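Local atomic coordinates of NegoA.19184.a (Neisseria gonorrhoeae, PDB entry 5UEB), a protein that is of unknown function but belongs to the DUF4265 family, whose biochemical role is likewise undefined. Residues Lys10-Val15 against Ile28-Ile33; Ile41-Leu46 against Lys102-Gly107; Pro45-Asn50 against Glu108-Val113; Asn54-Ile59 against His70-Ser75; Thr78-Val83 against Tyr139-Leu144. One frame throughout, in Å; residues are numbered along the deposited sequence. Where two conformers were deposited one is given.

Interaction 1 (Lys10-Val15 against Ile28-Ile33); sequences KSKLTV and ILSGNI. With EDO (1,2-ethanediol), chain M.
K10 and N32 face each other in a beta hairpin built from strands 10-18 and 24-33. The strands are antiparallel. S11-G31 and L13-L29 are hydrogen-bonded pairs, each closed by two backbone bonds. K10-N32, K12-S30 and T14-I28 are non-hydrogen-bonded pairs, and their side chains share one face of the sheet. The side chain of K10 starts with CB 4.0 Å from G31 O. It then folds at chi2 and chi3 (-47° and -59°), which lays its far half against N32. CD comes 3.3 Å from N32 OD1. CE touches both N32 OD1 and G31 O. The tip, NZ, donates a 2.8 Å hydrogen bond to a lone pair of N32 OD1, in the carbonyl plane. Q42 OE1 is a second partner of this ammonium group. The other end of the N32 amide is also held, since ND2 donates to I33 O almost in the amide plane. Both bonds together fix the amide's rotation. In one of the two S30 conformers, K12 NZ makes a similar cross-strand bond, 2.8 Å to S30 OG. On the opposite face, L13 reaches V57 and I59 of the same sheet, and S11 CB packs 3.7 Å from I33 CD1.

Interaction 2 (Ile41-Leu46 against Lys102-Gly107); sequences IQEIPL and KIRKNG
R104 threads its side chain between E43 and L46. It joins edge strand 102-105 of the four-stranded antiparallel sheet to the loop that leaves strand 39-41 of the five-stranded sheet. The tight part of the contact surrounds the guanidinium group. L46 CD1 sits over the centre of one face, 3.7 Å from R104 CZ. E43 stacks on the opposite face, with its carboxylate plane tilted 28° from the guanidinium. This salt bridge, 3.6 Å from E43 OE1 to R104 NH2, acts through charge alone, because no N-H points at the oxygen. The other carboxylate oxygen, OE2, accepts from S30 N in strand 24-33. At the guanidinium edge, R104 NH1 donates a 2.9 Å bond to I44 O, with 159° at the hydrogen. The acceptor lies near the guanidinium plane, although the donor stands above the carbonyl plane. The extended chain of R104, with CG opposite the backbone N (chi1 -177°), carries the group this far. I44 adds apolar cover where its CB meets R104 CB at 4.1 Å. The solvent side holds I103, K105 and K102, all exposed. I103 and K105 point away from the loop, and K105 NZ pairs with E108 instead. The ammonium end of K102 leads off, but K102 O touches I44 CD1 at 3.4 Å. Toward the other end of 102-107, N106 ND2 lies 3.7 Å from L46 CD1.

Interaction 3 (Pro45-Asn50 against Glu108-Val113); sequences PLFAPN and ENYLSV. With EDO (1,2-ethanediol), chain N.
Two successive loop carbonyls, P45 O and L46 O, each meet a side-chain hydroxyl of strand 110-115. Y110 OH donates to L46 O at 2.7 Å. In the S112 conformer given, S112 OG donates to P45 O, also at 2.7 Å. In both bonds the donor is tilted 20° from the carbonyl plane. L46 O lies at the edge of the Y110 ring, in its plane. CG of Y110 is opposite the backbone N (chi1 -173°), which extends the ring toward the loop. F47 CE1 lies over one face of that ring, toward its rim, 3.5 Å from Y110 CZ. The two ring planes are 35° apart, an oblique arrangement. L46 CD2 fills in beside them, 4.0 Å from S112 CB. Further along the loop, P49 O accepts a 3.1 Å hydrogen bond from O2 of a bound ethanediol, probably a crystallisation additive. The contact lies between the two sheets of the fold. The loop is held from both: hydroxyls of strand 110-115 take P45 O and L46 O, and the carboxylate of E27, in strand 24-33, takes the N-H groups of L46, F47 and A48.

Interaction 4 (Asn54-Ile59 against His70-Ser75); sequences NDIVAI and HLIKAS
I56 pairs with both I72 and K73, a classic beta bulge in the hairpin of strands 56-62 and 65-73. Backbone bonds come first. I56 O accepts from I72 N at 2.8 Å and from K73 N at 3.0 Å. I56 N donates back to K73 O in an almost straight bond. Past the bulge, A58 N donates to H70 O at 2.8 Å. A water bridges N54 O and K73 O beside the I56-K73 pair. Apolar contacts form the second group. I72 CG1 lies 3.9 Å from A58 CB, and I56 CG2 meets I72 CB at 4.1 Å. V57 CG1 and L71 CD1 touch at a similar distance, their side chains crossing at about a right angle. H70 adds a CH-pi contact. Its CG sits between the backbone N and the carbonyl carbon (chi1 61°), which swings the ring over the neighbouring strand. A58 CB lies over one ring face, 3.6 Å from the ring centroid. The last group is the carboxylate of D55. S75 N donates to OD1 at 2.8 Å, on its anti side and 29° out of the carboxylate plane. OD2 accepts from A52 N. With a backbone N-H at each oxygen, the buried D55 is probably stabilised as a carboxylate.

Interaction 5 (Thr78-Val83 against Tyr139-Leu144); sequences TTINIV and YREACL
T79-C143 and N81-R140 are antiparallel hydrogen-bonded pairs, joined through an inverse gamma turn centred on E141 and a classic bulge that lets both A142 and C143 face T79, whose N donates to C143 O at 2.8 Å and whose O accepts from C143 N at 3.1 Å. Among the side chains, A142 points its methyl at strand 78-84. Its CB is 3.5 Å from N81 OD1 and also touches T79 CG2. T79 CB and C143 CB meet on the same face at 3.9 Å. On the opposite face, I80 and E141 lie side by side and point the same way, with I80 CD1 3.9 Å from E141 CG. The carboxylate of E141 continues to Y120 OH and K125 NZ. Y139 CB sits 3.3 Å from N81 O. The Y139 ring slants past I80, with CD2 4.3 Å from I80 CG2, and its OH bonds to N129. This face, with I80, I82 and Y139, is covered by helix 122-133, where L128 touches both I82 and Y139. Strand 137-143 is an edge strand of the four-stranded sheet, and strand 110-115 flanks 78-84 on its other side.

From the N terminus, interaction 1 closes first, within the opening hairpin of the five-stranded sheet. The chain then runs through strand 39-41 into a loop that starts both interaction 2 and interaction 3. These two share P45 and L46, and they close only when strands 102-105 and 110-115 arrive. Interaction 4 is nested inside both loops and closes the last hairpin of the five-stranded sheet. Interaction 5 follows it in series but crosses interactions 2 and 3, because strand 78-84 lies inside their loops while 137-143 comes after. Interactions 1 and 4 belong to one sheet and touch mainly through L13. Interaction 5 lies in the other. Interactions 2 and 3 tie the two sheets together.

Interaction 1 (Lys10-Val15 against Ile28-Ile33)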
# COMPACT_ATOMS: atom_id res chain seq x y z
N LYS B 10 -2.14 4.44 25.67
CA LYS B 10 -1.53 3.27 25.05
C LYS B 10 -2.61 2.42 24.39
O LYS B 10 -3.76 2.34 24.86
CB LYS B 10 -0.80 2.42 26.09
CG LYS B 10 0.09 3.18 27.07
CD LYS B 10 1.00 4.20 26.41
CE LYS B 10 1.93 3.55 25.39
NZ LYS B 10 2.91 4.57 24.89
N SER B 11 -2.24 1.76 23.30
CA SER B 11 -3.19 0.95 22.57
C SER B 11 -2.46 -0.15 21.81
O SER B 11 -1.22 -0.25 21.82
CB SER B 11 -4.06 1.82 21.66
OG SER B 11 -5.15 1.08 21.12
N LYS B 12 -3.26 -1.01 21.17
CA LYS B 12 -2.78 -2.10 20.33
C LYS B 12 -3.54 -2.07 19.02
O LYS B 12 -4.74 -1.76 18.98
CB LYS B 12 -3.05 -3.46 20.98
CG LYS B 12 -2.73 -3.59 22.45
CD LYS B 12 -1.25 -3.71 22.66
CE LYS B 12 -0.96 -4.25 24.06
NZ LYS B 12 0.49 -4.20 24.35
N LEU B 13 -2.84 -2.45 17.95
CA LEU B 13 -3.41 -2.50 16.62
C LEU B 13 -3.11 -3.86 16.01
O LEU B 13 -2.00 -4.37 16.17
CB LEU B 13 -2.69 -1.44 15.78
CG LEU B 13 -3.27 -1.09 14.44
CD1 LEU B 13 -4.68 -0.65 14.67
CD2 LEU B 13 -2.42 0.01 13.87
N THR B 14 -4.08 -4.44 15.30
CA THR B 14 -3.84 -5.65 14.50
C THR B 14 -3.61 -5.26 13.04
O THR B 14 -4.40 -4.53 12.45
CB THR B 14 -5.02 -6.62 14.60
OG1 THR B 14 -5.16 -7.05 15.96
CG2 THR B 14 -4.79 -7.85 13.70
N VAL B 15 -2.50 -5.74 12.47
CA VAL B 15 -2.21 -5.58 11.05
C VAL B 15 -2.50 -6.91 10.37
O VAL B 15 -1.85 -7.92 10.68
CB VAL B 15 -0.74 -5.18 10.81
CG1 VAL B 15 -0.48 -4.96 9.32
CG2 VAL B 15 -0.39 -3.94 11.60
N ILE B 28 0.02 -8.12 15.87
CA ILE B 28 -0.43 -7.06 16.77
C ILE B 28 0.75 -6.19 17.14
O ILE B 28 1.82 -6.70 17.51
CB ILE B 28 -1.08 -7.65 18.04
CG1 ILE B 28 -2.30 -8.48 17.65
CG2 ILE B 28 -1.49 -6.51 19.00
CD1 ILE B 28 -2.95 -9.19 18.83
N LEU B 29 0.58 -4.87 17.03
CA LEU B 29 1.62 -3.90 17.36
C LEU B 29 1.15 -2.96 18.47
O LEU B 29 0.02 -2.45 18.43
CB LEU B 29 1.98 -3.05 16.13
CG LEU B 29 2.62 -3.81 14.97
CD1 LEU B 29 2.70 -2.89 13.75
CD2 LEU B 29 4.00 -4.30 15.34
N SER B 30 2.01 -2.74 19.44
CA SER B 30 1.73 -1.79 20.51
C SER B 30 2.06 -0.37 20.06
O SER B 30 2.97 -0.15 19.26
CB SER B 30 2.55 -2.13 21.75
OG SER B 30 2.22 -3.41 22.25
N GLY B 31 1.31 0.59 20.59
CA GLY B 31 1.57 1.98 20.27
C GLY B 31 0.76 2.94 21.11
O GLY B 31 0.36 2.62 22.23
N ASN B 32 0.52 4.13 20.57
CA ASN B 32 -0.15 5.20 21.32
C ASN B 32 -1.16 5.86 20.40
O ASN B 32 -0.83 6.20 19.26
CB ASN B 32 0.89 6.24 21.79
CG ASN B 32 0.52 6.90 23.12
OD1 ASN B 32 1.14 6.61 24.14
ND2 ASN B 32 -0.45 7.80 23.10
N ILE B 33 -2.39 6.04 20.88
CA ILE B 33 -3.35 6.84 20.14
C ILE B 33 -2.89 8.29 20.14
O ILE B 33 -2.39 8.80 21.16
CB ILE B 33 -4.75 6.72 20.78
CG1 ILE B 33 -5.20 5.27 20.86
CG2 ILE B 33 -5.77 7.57 20.01
CD1 ILE B 33 -5.31 4.59 19.53
C1 EDO M . -5.93 -5.36 18.53
O1 EDO M . -6.64 -5.47 17.29
C2 EDO M . -6.94 -5.13 19.65
O2 EDO M . -7.60 -3.88 19.43

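Interaction 2 (Ile41-Leu46 against Lys102-Gly107)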
# COMPACT_ATOMS: atom_id res chain seq x y z
N ILE B 41 2.90 3.82 15.92
CA ILE B 41 3.45 2.48 16.14
C ILE B 41 4.71 2.59 16.98
O ILE B 41 5.62 3.36 16.64
CB ILE B 41 3.74 1.81 14.78
CG1 ILE B 41 2.42 1.53 14.05
CG2 ILE B 41 4.53 0.51 14.98
CD1 ILE B 41 2.62 1.05 12.59
N GLN B 42 4.78 1.84 18.08
CA GLN B 42 5.89 1.94 19.02
C GLN B 42 6.65 0.63 19.19
O GLN B 42 7.38 0.46 20.18
CB GLN B 42 5.40 2.50 20.35
CG GLN B 42 4.84 3.91 20.19
CD GLN B 42 4.45 4.51 21.51
OE1 GLN B 42 3.70 3.92 22.28
NE2 GLN B 42 4.98 5.71 21.80
N GLU B 43 6.51 -0.31 18.26
CA GLU B 43 7.29 -1.52 18.23
C GLU B 43 7.80 -1.72 16.82
O GLU B 43 7.20 -1.23 15.86
CB GLU B 43 6.44 -2.76 18.58
CG GLU B 43 5.89 -2.78 19.98
CD GLU B 43 5.29 -4.13 20.32
OE1 GLU B 43 5.97 -4.94 20.97
OE2 GLU B 43 4.14 -4.39 19.90
N ILE B 44 8.92 -2.42 16.69
CA ILE B 44 9.45 -2.80 15.38
C ILE B 44 8.60 -3.94 14.84
O ILE B 44 8.52 -5.00 15.48
CB ILE B 44 10.91 -3.23 15.49
CG1 ILE B 44 11.76 -2.09 16.06
CG2 ILE B 44 11.44 -3.65 14.11
CD1 ILE B 44 13.15 -2.53 16.45
N PRO B 45 7.96 -3.80 13.67
CA PRO B 45 7.15 -4.91 13.15
C PRO B 45 8.02 -6.12 12.83
O PRO B 45 9.07 -5.99 12.19
CB PRO B 45 6.52 -4.32 11.88
CG PRO B 45 6.55 -2.81 12.11
CD PRO B 45 7.86 -2.59 12.84
N LEU B 46 7.59 -7.29 13.29
CA LEU B 46 8.36 -8.51 13.08
C LEU B 46 8.16 -9.07 11.68
O LEU B 46 9.11 -9.56 11.06
CB LEU B 46 7.99 -9.58 14.12
CG LEU B 46 8.50 -9.33 15.54
CD1 LEU B 46 7.88 -10.36 16.49
CD2 LEU B 46 10.02 -9.40 15.57
N LYS B 102 18.23 -0.71 16.02
CA LYS B 102 17.59 -1.27 17.19
C LYS B 102 16.98 -2.61 16.79
O LYS B 102 16.44 -2.73 15.69
CB LYS B 102 16.48 -0.35 17.71
CG LYS B 102 16.99 0.97 18.28
CD LYS B 102 15.84 1.80 18.83
CE LYS B 102 16.25 3.24 19.08
NZ LYS B 102 15.07 4.07 19.48
N ILE B 103 17.08 -3.60 17.66
CA ILE B 103 16.68 -4.95 17.28
C ILE B 103 15.49 -5.40 18.13
O ILE B 103 15.32 -4.99 19.28
CB ILE B 103 17.85 -5.96 17.35
CG1 ILE B 103 18.26 -6.23 18.79
CG2 ILE B 103 19.05 -5.45 16.54
CD1 ILE B 103 19.34 -7.28 18.92
N ARG B 104 14.67 -6.25 17.52
CA ARG B 104 13.60 -6.95 18.22
C ARG B 104 13.70 -8.43 17.85
O ARG B 104 13.71 -8.76 16.67
CB ARG B 104 12.22 -6.40 17.80
CG ARG B 104 11.07 -7.05 18.56
CD ARG B 104 9.71 -6.57 18.07
NE ARG B 104 8.65 -7.32 18.74
CZ ARG B 104 7.36 -7.21 18.45
NH1 ARG B 104 6.95 -6.38 17.50
NH2 ARG B 104 6.47 -7.94 19.11
N LYS B 105 13.79 -9.30 18.86
CA LYS B 105 13.91 -10.74 18.65
C LYS B 105 12.54 -11.39 18.50
O LYS B 105 11.55 -10.95 19.08
CB LYS B 105 14.61 -11.40 19.84
CG LYS B 105 16.02 -10.94 20.11
CD LYS B 105 16.55 -11.52 21.43
CE LYS B 105 16.57 -13.04 21.41
NZ LYS B 105 17.07 -13.61 22.70
N ASN B 106 12.51 -12.48 17.72
CA ASN B 106 11.41 -13.45 17.77
C ASN B 106 12.08 -14.81 17.92
O ASN B 106 12.43 -15.46 16.93
CB ASN B 106 10.51 -13.39 16.54
CG ASN B 106 9.26 -14.23 16.71
OD1 ASN B 106 9.08 -15.24 16.03
ND2 ASN B 106 8.41 -13.84 17.66
N GLY B 107 12.27 -15.24 19.17
CA GLY B 107 13.05 -16.44 19.38
C GLY B 107 14.53 -16.16 19.16
O GLY B 107 14.97 -15.01 19.08

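Interaction 3 (Pro45-Asn50 against Glu108-Val113)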
# COMPACT_ATOMS: atom_id res chain seq x y z
N PRO B 45 7.96 -3.80 13.67
CA PRO B 45 7.15 -4.91 13.15
C PRO B 45 8.02 -6.12 12.83
O PRO B 45 9.07 -5.99 12.19
CB PRO B 45 6.52 -4.32 11.88
CG PRO B 45 6.55 -2.81 12.11
CD PRO B 45 7.86 -2.59 12.84
N LEU B 46 7.59 -7.29 13.29
CA LEU B 46 8.36 -8.51 13.08
C LEU B 46 8.16 -9.07 11.68
O LEU B 46 9.11 -9.56 11.06
CB LEU B 46 7.99 -9.58 14.12
CG LEU B 46 8.50 -9.33 15.54
CD1 LEU B 46 7.88 -10.36 16.49
CD2 LEU B 46 10.02 -9.40 15.57
N PHE B 47 6.92 -9.05 11.18
CA PHE B 47 6.58 -9.76 9.94
C PHE B 47 5.78 -8.92 8.95
O PHE B 47 5.93 -9.10 7.73
CB PHE B 47 5.78 -11.02 10.26
CG PHE B 47 6.49 -11.96 11.18
CD1 PHE B 47 7.57 -12.70 10.73
CD2 PHE B 47 6.08 -12.10 12.50
CE1 PHE B 47 8.23 -13.56 11.58
CE2 PHE B 47 6.74 -12.96 13.35
CZ PHE B 47 7.81 -13.68 12.89
N ALA B 48 4.91 -8.06 9.44
CA ALA B 48 4.05 -7.30 8.53
C ALA B 48 4.92 -6.38 7.68
O ALA B 48 5.81 -5.69 8.22
CB ALA B 48 3.03 -6.48 9.31
N PRO B 49 4.72 -6.35 6.37
CA PRO B 49 5.57 -5.53 5.51
C PRO B 49 5.12 -4.08 5.43
O PRO B 49 3.99 -3.72 5.79
CB PRO B 49 5.42 -6.21 4.14
CG PRO B 49 4.04 -6.79 4.18
CD PRO B 49 3.83 -7.24 5.61
N ASN B 50 6.04 -3.23 4.96
CA ASN B 50 5.78 -1.84 4.62
C ASN B 50 5.48 -0.96 5.82
O ASN B 50 4.83 0.09 5.68
CB ASN B 50 4.70 -1.69 3.53
CG ASN B 50 4.99 -2.55 2.32
OD1 ASN B 50 4.17 -3.37 1.90
ND2 ASN B 50 6.16 -2.37 1.75
N GLU B 108 15.29 -17.24 19.02
CA GLU B 108 16.74 -17.14 19.00
C GLU B 108 17.33 -16.94 17.61
O GLU B 108 18.50 -16.56 17.50
CB GLU B 108 17.36 -18.39 19.63
CG GLU B 108 17.02 -18.52 21.10
CD GLU B 108 17.44 -17.30 21.89
OE1 GLU B 108 18.66 -17.08 22.05
OE2 GLU B 108 16.56 -16.55 22.35
N ASN B 109 16.56 -17.18 16.54
CA ASN B 109 17.13 -17.17 15.19
C ASN B 109 16.52 -16.11 14.28
O ASN B 109 16.78 -16.14 13.07
CB ASN B 109 16.99 -18.55 14.55
CG ASN B 109 17.60 -19.65 15.39
OD1 ASN B 109 16.89 -20.45 15.99
ND2 ASN B 109 18.93 -19.68 15.44
N TYR B 110 15.74 -15.17 14.81
CA TYR B 110 15.06 -14.19 13.98
C TYR B 110 15.11 -12.84 14.65
O TYR B 110 14.85 -12.72 15.86
CB TYR B 110 13.59 -14.58 13.77
CG TYR B 110 12.83 -13.72 12.78
CD1 TYR B 110 12.23 -12.52 13.17
CD2 TYR B 110 12.70 -14.11 11.46
CE1 TYR B 110 11.53 -11.74 12.27
CE2 TYR B 110 12.01 -13.33 10.54
CZ TYR B 110 11.42 -12.15 10.95
OH TYR B 110 10.74 -11.40 10.03
N LEU B 111 15.42 -11.82 13.87
CA LEU B 111 15.43 -10.44 14.33
C LEU B 111 14.73 -9.58 13.30
O LEU B 111 14.85 -9.81 12.09
CB LEU B 111 16.87 -9.89 14.42
CG LEU B 111 17.78 -10.30 15.57
CD1 LEU B 111 19.16 -9.70 15.39
CD2 LEU B 111 17.16 -9.86 16.90
N SER B 112 14.01 -8.57 13.77
CA SER B 112 13.63 -7.45 12.93
C SER B 112 14.36 -6.23 13.46
O SER B 112 14.37 -5.98 14.67
CB SER B 112 12.12 -7.26 12.94
OG SER B 112 11.68 -6.54 11.81
N VAL B 113 14.99 -5.48 12.55
CA VAL B 113 15.92 -4.41 12.88
C VAL B 113 15.38 -3.10 12.32
O VAL B 113 15.01 -3.02 11.15
CB VAL B 113 17.32 -4.69 12.31
CG1 VAL B 113 18.29 -3.58 12.69
CG2 VAL B 113 17.80 -6.06 12.78
C1 EDO N . 0.95 -2.45 4.43
O1 EDO N . 0.79 -1.02 4.33
C2 EDO N . 0.80 -2.91 5.88
O2 EDO N . 0.99 -4.33 5.95

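Interaction 4 (Asn54-Ile59 against His70-Ser75)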
# COMPACT_ATOMS: atom_id res chain seq x y z
N ASN B 54 7.56 3.94 14.75
CA ASN B 54 7.22 5.36 14.78
C ASN B 54 6.50 5.84 13.52
O ASN B 54 6.25 7.04 13.39
CB ASN B 54 8.39 6.26 15.20
CG ASN B 54 8.78 6.02 16.65
OD1 ASN B 54 7.92 5.76 17.49
ND2 ASN B 54 10.07 6.12 16.94
N ASP B 55 6.09 4.93 12.63
CA ASP B 55 5.11 5.29 11.61
C ASP B 55 3.79 5.67 12.28
O ASP B 55 3.43 5.16 13.34
CB ASP B 55 4.84 4.09 10.69
CG ASP B 55 5.94 3.87 9.65
OD1 ASP B 55 6.92 4.64 9.57
OD2 ASP B 55 5.80 2.88 8.89
N ILE B 56 3.05 6.59 11.64
CA ILE B 56 1.71 6.97 12.07
C ILE B 56 0.72 6.40 11.07
O ILE B 56 0.87 6.60 9.85
CB ILE B 56 1.56 8.50 12.19
CG1 ILE B 56 2.51 9.05 13.26
CG2 ILE B 56 0.12 8.88 12.54
CD1 ILE B 56 2.61 10.58 13.26
N VAL B 57 -0.28 5.68 11.56
CA VAL B 57 -1.20 4.96 10.70
C VAL B 57 -2.64 5.28 11.10
O VAL B 57 -2.92 5.62 12.26
CB VAL B 57 -0.97 3.43 10.71
CG1 VAL B 57 0.46 3.09 10.25
CG2 VAL B 57 -1.25 2.85 12.10
N ALA B 58 -3.53 5.18 10.13
CA ALA B 58 -4.96 5.28 10.35
C ALA B 58 -5.52 3.90 10.68
O ALA B 58 -5.01 2.87 10.23
CB ALA B 58 -5.67 5.82 9.11
N ILE B 59 -6.59 3.88 11.48
CA ILE B 59 -7.11 2.65 12.04
C ILE B 59 -8.61 2.57 11.79
O ILE B 59 -9.28 3.57 11.50
CB ILE B 59 -6.81 2.55 13.54
CG1 ILE B 59 -7.48 3.70 14.28
CG2 ILE B 59 -5.30 2.59 13.77
CD1 ILE B 59 -7.20 3.71 15.81
N HIS B 70 -4.47 2.29 6.82
CA HIS B 70 -3.53 2.81 5.84
C HIS B 70 -2.50 3.68 6.54
O HIS B 70 -2.70 4.12 7.67
CB HIS B 70 -4.24 3.57 4.70
CG HIS B 70 -5.02 4.77 5.15
ND1 HIS B 70 -6.33 4.70 5.57
CD2 HIS B 70 -4.68 6.08 5.21
CE1 HIS B 70 -6.76 5.91 5.88
NE2 HIS B 70 -5.78 6.77 5.67
N LEU B 71 -1.39 3.90 5.85
CA LEU B 71 -0.31 4.75 6.36
C LEU B 71 -0.72 6.21 6.29
O LEU B 71 -1.28 6.67 5.28
CB LEU B 71 0.95 4.51 5.52
CG LEU B 71 2.21 5.28 5.90
CD1 LEU B 71 2.72 4.84 7.26
CD2 LEU B 71 3.29 5.10 4.82
N ILE B 72 -0.46 6.95 7.37
CA ILE B 72 -0.65 8.40 7.40
C ILE B 72 0.66 9.14 7.17
O ILE B 72 0.74 10.04 6.34
CB ILE B 72 -1.33 8.84 8.71
CG1 ILE B 72 -2.80 8.40 8.72
CG2 ILE B 72 -1.23 10.37 8.88
CD1 ILE B 72 -3.70 9.15 7.75
N LYS B 73 1.70 8.79 7.93
CA LYS B 73 2.99 9.46 7.79
C LYS B 73 4.09 8.46 8.11
O LYS B 73 4.19 7.96 9.24
CB LYS B 73 3.08 10.67 8.72
CG LYS B 73 4.40 11.43 8.63
CD LYS B 73 4.41 12.64 9.56
CE LYS B 73 5.68 13.45 9.41
NZ LYS B 73 5.76 14.55 10.41
N ALA B 74 4.93 8.16 7.12
CA ALA B 74 6.08 7.30 7.38
C ALA B 74 7.09 8.03 8.25
O ALA B 74 7.32 9.24 8.10
CB ALA B 74 6.73 6.89 6.06
N SER B 75 7.71 7.29 9.17
CA SER B 75 8.77 7.86 10.00
C SER B 75 10.05 8.09 9.22
O SER B 75 10.85 8.94 9.62
CB SER B 75 9.08 6.92 11.16
OG SER B 75 9.54 5.66 10.66
O HOH W 1 5.83 9.05 11.39

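Interaction 5 (Thr78-Val83 against Tyr139-Leu144)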
# COMPACT_ATOMS: atom_id res chain seq x y z
N THR B 78 13.74 2.36 8.46
CA THR B 78 13.77 1.15 7.64
C THR B 78 13.63 -0.06 8.55
O THR B 78 14.17 -0.07 9.66
CB THR B 78 15.13 1.10 6.93
OG1 THR B 78 15.19 2.13 5.93
CG2 THR B 78 15.38 -0.25 6.27
N THR B 79 12.88 -1.07 8.10
CA THR B 79 12.71 -2.34 8.82
C THR B 79 13.32 -3.46 7.99
O THR B 79 12.92 -3.66 6.84
CB THR B 79 11.23 -2.64 9.05
OG1 THR B 79 10.59 -1.51 9.67
CG2 THR B 79 11.05 -3.88 9.95
N ILE B 80 14.27 -4.20 8.58
CA ILE B 80 14.96 -5.31 7.93
C ILE B 80 14.68 -6.56 8.76
O ILE B 80 14.90 -6.55 9.97
CB ILE B 80 16.47 -5.06 7.84
CG1 ILE B 80 16.78 -3.73 7.12
CG2 ILE B 80 17.17 -6.24 7.16
CD1 ILE B 80 16.30 -3.66 5.68
N ASN B 81 14.21 -7.63 8.10
CA ASN B 81 14.01 -8.92 8.75
C ASN B 81 15.25 -9.77 8.48
O ASN B 81 15.73 -9.82 7.35
CB ASN B 81 12.81 -9.68 8.17
CG ASN B 81 11.51 -8.88 8.15
OD1 ASN B 81 10.71 -9.05 7.23
ND2 ASN B 81 11.26 -8.06 9.18
N ILE B 82 15.76 -10.45 9.51
CA ILE B 82 16.96 -11.27 9.38
C ILE B 82 16.71 -12.60 10.06
O ILE B 82 16.30 -12.63 11.23
CB ILE B 82 18.20 -10.61 10.02
CG1 ILE B 82 18.39 -9.17 9.52
CG2 ILE B 82 19.45 -11.48 9.76
CD1 ILE B 82 19.54 -8.43 10.20
N VAL B 83 17.00 -13.69 9.37
CA VAL B 83 16.90 -15.02 9.96
C VAL B 83 18.23 -15.73 9.78
O VAL B 83 18.89 -15.57 8.74
CB VAL B 83 15.73 -15.83 9.36
CG1 VAL B 83 15.94 -16.07 7.90
CG2 VAL B 83 15.55 -17.15 10.09
N TYR B 139 17.82 -12.35 4.53
CA TYR B 139 17.26 -11.09 5.00
C TYR B 139 16.26 -10.56 3.99
O TYR B 139 16.27 -10.92 2.81
CB TYR B 139 18.36 -10.05 5.32
CG TYR B 139 19.04 -9.41 4.12
CD1 TYR B 139 20.08 -10.06 3.46
CD2 TYR B 139 18.64 -8.16 3.66
CE1 TYR B 139 20.70 -9.47 2.37
CE2 TYR B 139 19.26 -7.57 2.57
CZ TYR B 139 20.29 -8.21 1.93
OH TYR B 139 20.89 -7.62 0.84
N ARG B 140 15.38 -9.69 4.49
CA ARG B 140 14.34 -9.09 3.68
C ARG B 140 14.23 -7.61 4.03
O ARG B 140 14.27 -7.23 5.21
CB ARG B 140 13.00 -9.80 3.97
CG ARG B 140 11.81 -9.18 3.31
CD ARG B 140 10.66 -10.17 3.31
NE ARG B 140 10.96 -11.35 2.50
CZ ARG B 140 10.66 -11.47 1.21
NH1 ARG B 140 10.04 -10.48 0.58
NH2 ARG B 140 10.98 -12.57 0.56
N GLU B 141 14.08 -6.79 3.00
CA GLU B 141 13.79 -5.36 3.17
C GLU B 141 12.28 -5.20 3.36
O GLU B 141 11.53 -4.99 2.41
CB GLU B 141 14.32 -4.57 1.98
CG GLU B 141 15.83 -4.66 1.92
CD GLU B 141 16.44 -4.04 0.68
OE1 GLU B 141 17.67 -3.79 0.72
OE2 GLU B 141 15.73 -3.81 -0.33
N ALA B 142 11.84 -5.33 4.62
CA ALA B 142 10.41 -5.29 4.90
C ALA B 142 9.84 -3.91 4.64
O ALA B 142 8.72 -3.79 4.12
CB ALA B 142 10.17 -5.72 6.35
N CYS B 143 10.58 -2.86 4.98
CA CYS B 143 10.12 -1.49 4.78
C CYS B 143 11.36 -0.64 4.54
O CYS B 143 12.19 -0.51 5.44
CB CYS B 143 9.37 -1.01 6.03
SG CYS B 143 8.71 0.66 5.92
N LEU B 144 11.48 -0.08 3.33
CA LEU B 144 12.61 0.80 3.01
C LEU B 144 12.24 2.23 3.37
O LEU B 144 11.28 2.79 2.83
CB LEU B 144 12.96 0.72 1.53
CG LEU B 144 13.66 -0.57 1.11
CD1 LEU B 144 13.97 -0.54 -0.37
CD2 LEU B 144 14.94 -0.78 1.92